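Local coordinates for protein L-iditol 2-dehydrogenase (Clostridium scindens, PDB 4OH1) that probably oxidises polyols such as L-iditol with NAD+, as a zinc-containing member of the medium-chain alcohol dehydrogenase family, at residues 30-33 and 34-37; 104-107 and 108-111. One frame throughout, in Å; residues are numbered along the deposited sequence.

Contact 1: 30-33 and 34-37; sequences EPKD and EEIR
Glu-35 folds back against Pro-31 and Lys-32 across a type I beta turn, Lys-32 to Glu-35, that leads into strand 35-44 of the GroES-like domain. Two hydrogen bonds close it. The turn bond runs from Glu-35 N to Lys-32 O at 3.1 Å. In return Lys-32 N gives a nearly straight bond (173°) to Glu-35 OE1 at 2.9 Å, meeting the carboxylate on its anti side, tilted out of its plane. With Glu-35 CG beside its own backbone N (chi1 -73°) and the chain extended beyond, OE1 comes level with that amide. Pro-31 CB packs against Glu-35 CB at 3.7 Å, and Lys-32 CG comes closer still to Glu-35 OE1, at 3.3 Å.

The solvent side is looser. The Lys-32 side chain runs alongside Glu-35, yet Lys-32 NZ stays 4.5 Å from Glu-35 OE1, beyond a salt bridge. Asp-33 is exposed at the turn's crest, whereas Glu-34, only partly exposed, is held by a hydrogen bond from OE1 to His-137 NE2.

At the other end, buried Arg-37 is shared: NH1 pairs with Asp-81, while Glu-30, also bridged through OE1 to Lys-82, brings its carboxylate plane at 78° to the guanidinium. Glu-30 OE2 meets Arg-37 NH2 in the guanidinium plane, at 2.9 Å.

Contact 2: 104-107 and 108-111; sequences KYCG and CCEN. With ZN (zinc ion), chain C; EDO (1,2-ethanediol), chain F.
Cys-106 SG is gripped twice: it binds the zinc ion at 2.4 Å and accepts a hydrogen bond from Cys-108 N at 3.2 Å. The sulfur is one of four in the Cys4 zinc site of the GroES-like domain, carried on a loop found in many zinc-containing alcohol dehydrogenases, whose metal is usually regarded as structural. The amide bond is nearly straight, with an N-H...S angle of 165°. Such a bond would be expected to draw off some of the thiolate's negative charge. It also ties the chain just after Cys-106 back to that residue's sulfur.

Gly-107 makes the bend between the two cysteines with a positive phi of 70°. Beyond it, Cys-109 returns to the ion, its SG lying between its backbone N and carbonyl carbon (chi1 77°), and binds zinc at 2.4 Å. The two ligand sulfurs, Cys-106 SG and Cys-109 SG, are 3.9 Å apart, consistent with neighbouring corners of a tetrahedron that Cys-112 and Cys-120 complete. Cys-109 is also the N-cap of helix 110-113; its sulfur accepts a backbone N-H just past the segment, so one atom serves metal and helix end.

Cys-108 is no ligand. It is buried, packing on Met-90 of the second subunit, and its SG turns back to lie 3.6 Å from Cys-106 O.

How the contacts relate
Both contacts are local bends of the GroES-like domain, which holds all four segments. Contact 1 comes first along the chain, at the entry to strand 35-44, a member of the mixed sheet; contact 2 follows after strand 103-104 and leads into helix 110-113. Their centres are 20 Å apart and their nearest atoms about 7 Å, so they do not touch, although they lie on the same side of the chain's centre. They hold their bends by different means: residues 30-37 rely on a backbone turn, a carboxylate-to-amide bond and one salt bridge, residues 104-111 on a metal helped by an N-H...S bond. Only the latter meets another subunit, which places the zinc loop beside an assembly interface.

Contact 1: 30-33 and 34-37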
loop_
_atom_site.group_PDB
_atom_site.type_symbol
_atom_site.label_atom_id
_atom_site.label_comp_id
_atom_site.label_asym_id
_atom_site.label_seq_id
_atom_site.Cartn_x
_atom_site.Cartn_y
_atom_site.Cartn_z
ATOM N N GLU A 30 -23.619 -25.435 -26.929
ATOM C CA GLU A 30 -24.107 -26.324 -25.891
ATOM C C GLU A 30 -23.122 -26.305 -24.758
ATOM O O GLU A 30 -21.957 -26.432 -24.981
ATOM C CB GLU A 30 -24.203 -27.761 -26.459
ATOM C CG GLU A 30 -25.457 -28.043 -27.313
ATOM C CD GLU A 30 -26.734 -27.646 -26.585
ATOM O OE1 GLU A 30 -26.725 -27.664 -25.338
ATOM O OE2 GLU A 30 -27.747 -27.289 -27.224
ATOM N N PRO A 31 -23.569 -26.118 -23.534
ATOM C CA PRO A 31 -22.583 -26.089 -22.455
ATOM C C PRO A 31 -22.204 -27.460 -21.921
ATOM O O PRO A 31 -23.071 -28.272 -21.702
ATOM C CB PRO A 31 -23.312 -25.357 -21.360
ATOM C CG PRO A 31 -24.763 -25.604 -21.662
ATOM C CD PRO A 31 -24.887 -25.650 -23.109
ATOM N N LYS A 32 -20.917 -27.677 -21.668
ATOM C CA LYS A 32 -20.457 -28.847 -20.906
ATOM C C LYS A 32 -20.856 -28.693 -19.441
ATOM O O LYS A 32 -21.564 -27.752 -19.103
ATOM C CB LYS A 32 -18.954 -28.968 -20.954
ATOM C CG LYS A 32 -18.359 -28.905 -22.294
ATOM C CD LYS A 32 -16.903 -29.341 -22.192
ATOM C CE LYS A 32 -16.065 -28.845 -23.338
ATOM N NZ LYS A 32 -16.797 -28.937 -24.628
ATOM N N ASP A 33 -20.406 -29.614 -18.574
ATOM C CA ASP A 33 -20.853 -29.671 -17.145
ATOM C C ASP A 33 -20.585 -28.375 -16.333
ATOM O O ASP A 33 -21.426 -27.948 -15.519
ATOM C CB ASP A 33 -20.198 -30.861 -16.410
ATOM C CG ASP A 33 -20.662 -32.227 -16.948
ATOM O OD1 ASP A 33 -21.657 -32.291 -17.680
ATOM O OD2 ASP A 33 -20.020 -33.242 -16.639
ATOM N N GLU A 34 -19.435 -27.763 -16.584
ATOM C CA GLU A 34 -19.058 -26.560 -15.873
ATOM C C GLU A 34 -19.347 -25.257 -16.606
ATOM O O GLU A 34 -18.913 -24.186 -16.141
ATOM C CB GLU A 34 -17.588 -26.636 -15.491
ATOM C CG GLU A 34 -17.319 -27.822 -14.598
ATOM C CD GLU A 34 -15.952 -27.800 -14.007
ATOM O OE1 GLU A 34 -15.198 -26.813 -14.174
ATOM O OE2 GLU A 34 -15.619 -28.793 -13.370
ATOM N N GLU A 35 -20.096 -25.344 -17.713
ATOM C CA GLU A 35 -20.329 -24.204 -18.573
ATOM C C GLU A 35 -21.751 -23.745 -18.462
ATOM O O GLU A 35 -22.579 -24.432 -17.901
ATOM C CB GLU A 35 -20.010 -24.541 -20.027
ATOM C CG GLU A 35 -18.528 -24.643 -20.295
ATOM C CD GLU A 35 -18.184 -25.092 -21.719
ATOM O OE1 GLU A 35 -18.992 -25.716 -22.435
ATOM O OE2 GLU A 35 -17.050 -24.823 -22.119
ATOM N N ILE A 36 -22.019 -22.564 -19.014
ATOM C CA ILE A 36 -23.289 -21.889 -18.872
ATOM C C ILE A 36 -23.532 -21.220 -20.196
ATOM O O ILE A 36 -22.623 -20.591 -20.762
ATOM C CB ILE A 36 -23.203 -20.798 -17.778
ATOM C CG1 ILE A 36 -22.859 -21.420 -16.428
ATOM C CG2 ILE A 36 -24.499 -20.064 -17.666
ATOM C CD1 ILE A 36 -22.927 -20.465 -15.310
ATOM N N ARG A 37 -24.757 -21.316 -20.695
ATOM C CA ARG A 37 -25.118 -20.612 -21.885
ATOM C C ARG A 37 -25.980 -19.426 -21.501
ATOM O O ARG A 37 -26.917 -19.535 -20.698
ATOM C CB ARG A 37 -25.860 -21.514 -22.846
ATOM C CG ARG A 37 -26.235 -20.781 -24.118
ATOM C CD ARG A 37 -27.547 -21.298 -24.664
ATOM N NE ARG A 37 -27.313 -22.560 -25.254
ATOM C CZ ARG A 37 -28.181 -23.570 -25.309
ATOM N NH1 ARG A 37 -29.409 -23.507 -24.802
ATOM N NH2 ARG A 37 -27.782 -24.671 -25.894
#

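Contact 2: 104-107 and 108-111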
loop_
_atom_site.group_PDB
_atom_site.type_symbol
_atom_site.label_atom_id
_atom_site.label_comp_id
_atom_site.label_asym_id
_atom_site.label_seq_id
_atom_site.Cartn_x
_atom_site.Cartn_y
_atom_site.Cartn_z
ATOM N N LYS A 104 -10.606 -16.337 -19.736
ATOM C CA LYS A 104 -10.597 -17.598 -19.009
ATOM C C LYS A 104 -9.208 -17.873 -18.431
ATOM O O LYS A 104 -8.257 -18.164 -19.163
ATOM C CB LYS A 104 -10.991 -18.739 -19.938
ATOM C CG LYS A 104 -11.024 -20.141 -19.269
ATOM C CD LYS A 104 -11.932 -20.152 -18.087
ATOM C CE LYS A 104 -12.217 -21.522 -17.580
ATOM N NZ LYS A 104 -10.983 -22.137 -17.088
ATOM N N TYR A 105 -9.115 -17.832 -17.105
ATOM C CA TYR A 105 -7.856 -18.104 -16.429
ATOM C C TYR A 105 -7.670 -19.626 -16.234
ATOM O O TYR A 105 -8.636 -20.329 -15.983
ATOM C CB TYR A 105 -7.871 -17.395 -15.070
ATOM C CG TYR A 105 -8.351 -15.971 -15.186
ATOM C CD1 TYR A 105 -7.754 -15.095 -16.100
ATOM C CD2 TYR A 105 -9.406 -15.500 -14.415
ATOM C CE1 TYR A 105 -8.196 -13.781 -16.248
ATOM C CE2 TYR A 105 -9.860 -14.163 -14.543
ATOM C CZ TYR A 105 -9.235 -13.313 -15.462
ATOM O OH TYR A 105 -9.621 -12.001 -15.628
ATOM N N CYS A 106 -6.448 -20.130 -16.333
ATOM C CA CYS A 106 -6.243 -21.579 -16.270
ATOM C C CYS A 106 -6.165 -22.056 -14.822
ATOM O O CYS A 106 -6.363 -23.245 -14.532
ATOM C CB CYS A 106 -4.967 -21.966 -17.021
ATOM S SG CYS A 106 -3.468 -21.691 -16.083
ATOM N N GLY A 107 -5.810 -21.163 -13.902
ATOM C CA GLY A 107 -5.794 -21.517 -12.492
ATOM C C GLY A 107 -4.694 -22.467 -12.132
ATOM O O GLY A 107 -4.625 -22.911 -10.986
ATOM N N CYS A 108 -3.793 -22.762 -13.066
ATOM C CA CYS A 108 -2.715 -23.674 -12.714
ATOM C C CYS A 108 -1.371 -23.370 -13.333
ATOM O O CYS A 108 -0.534 -24.246 -13.397
ATOM C CB CYS A 108 -3.128 -25.153 -12.940
ATOM S SG CYS A 108 -3.575 -25.539 -14.604
ATOM N N CYS A 109 -1.164 -22.124 -13.716
ATOM C CA CYS A 109 0.157 -21.569 -14.027
ATOM C C CYS A 109 0.649 -20.645 -12.861
ATOM O O CYS A 109 -0.105 -20.323 -11.883
ATOM C CB CYS A 109 0.103 -20.765 -15.353
ATOM S SG CYS A 109 -0.657 -19.099 -15.181
ATOM N N GLU A 110 1.904 -20.197 -12.963
ATOM C CA GLU A 110 2.511 -19.464 -11.854
ATOM C C GLU A 110 1.846 -18.098 -11.687
ATOM O O GLU A 110 1.522 -17.685 -10.551
ATOM C CB GLU A 110 4.009 -19.312 -12.019
ATOM C CG GLU A 110 4.595 -18.558 -10.844
ATOM C CD GLU A 110 6.104 -18.544 -10.831
ATOM O OE1 GLU A 110 6.629 -19.605 -10.526
ATOM O OE2 GLU A 110 6.758 -17.489 -11.107
ATOM N N ASN A 111 1.611 -17.388 -12.781
ATOM C CA ASN A 111 0.921 -16.126 -12.622
ATOM C C ASN A 111 -0.462 -16.274 -11.958
ATOM O O ASN A 111 -0.863 -15.466 -11.063
ATOM C CB ASN A 111 0.833 -15.423 -13.962
ATOM C CG ASN A 111 2.182 -14.875 -14.402
ATOM O OD1 ASN A 111 2.983 -14.464 -13.593
ATOM N ND2 ASN A 111 2.433 -14.897 -15.668
HETATM ZN ZN ZN C . -2.951 -19.401 -15.724
HETATM C C1 EDO F . 8.448 -13.855 -12.898
HETATM O O1 EDO F . 9.510 -13.288 -12.123
HETATM C C2 EDO F . 8.060 -15.193 -12.286
HETATM O O2 EDO F . 7.655 -15.030 -10.906
#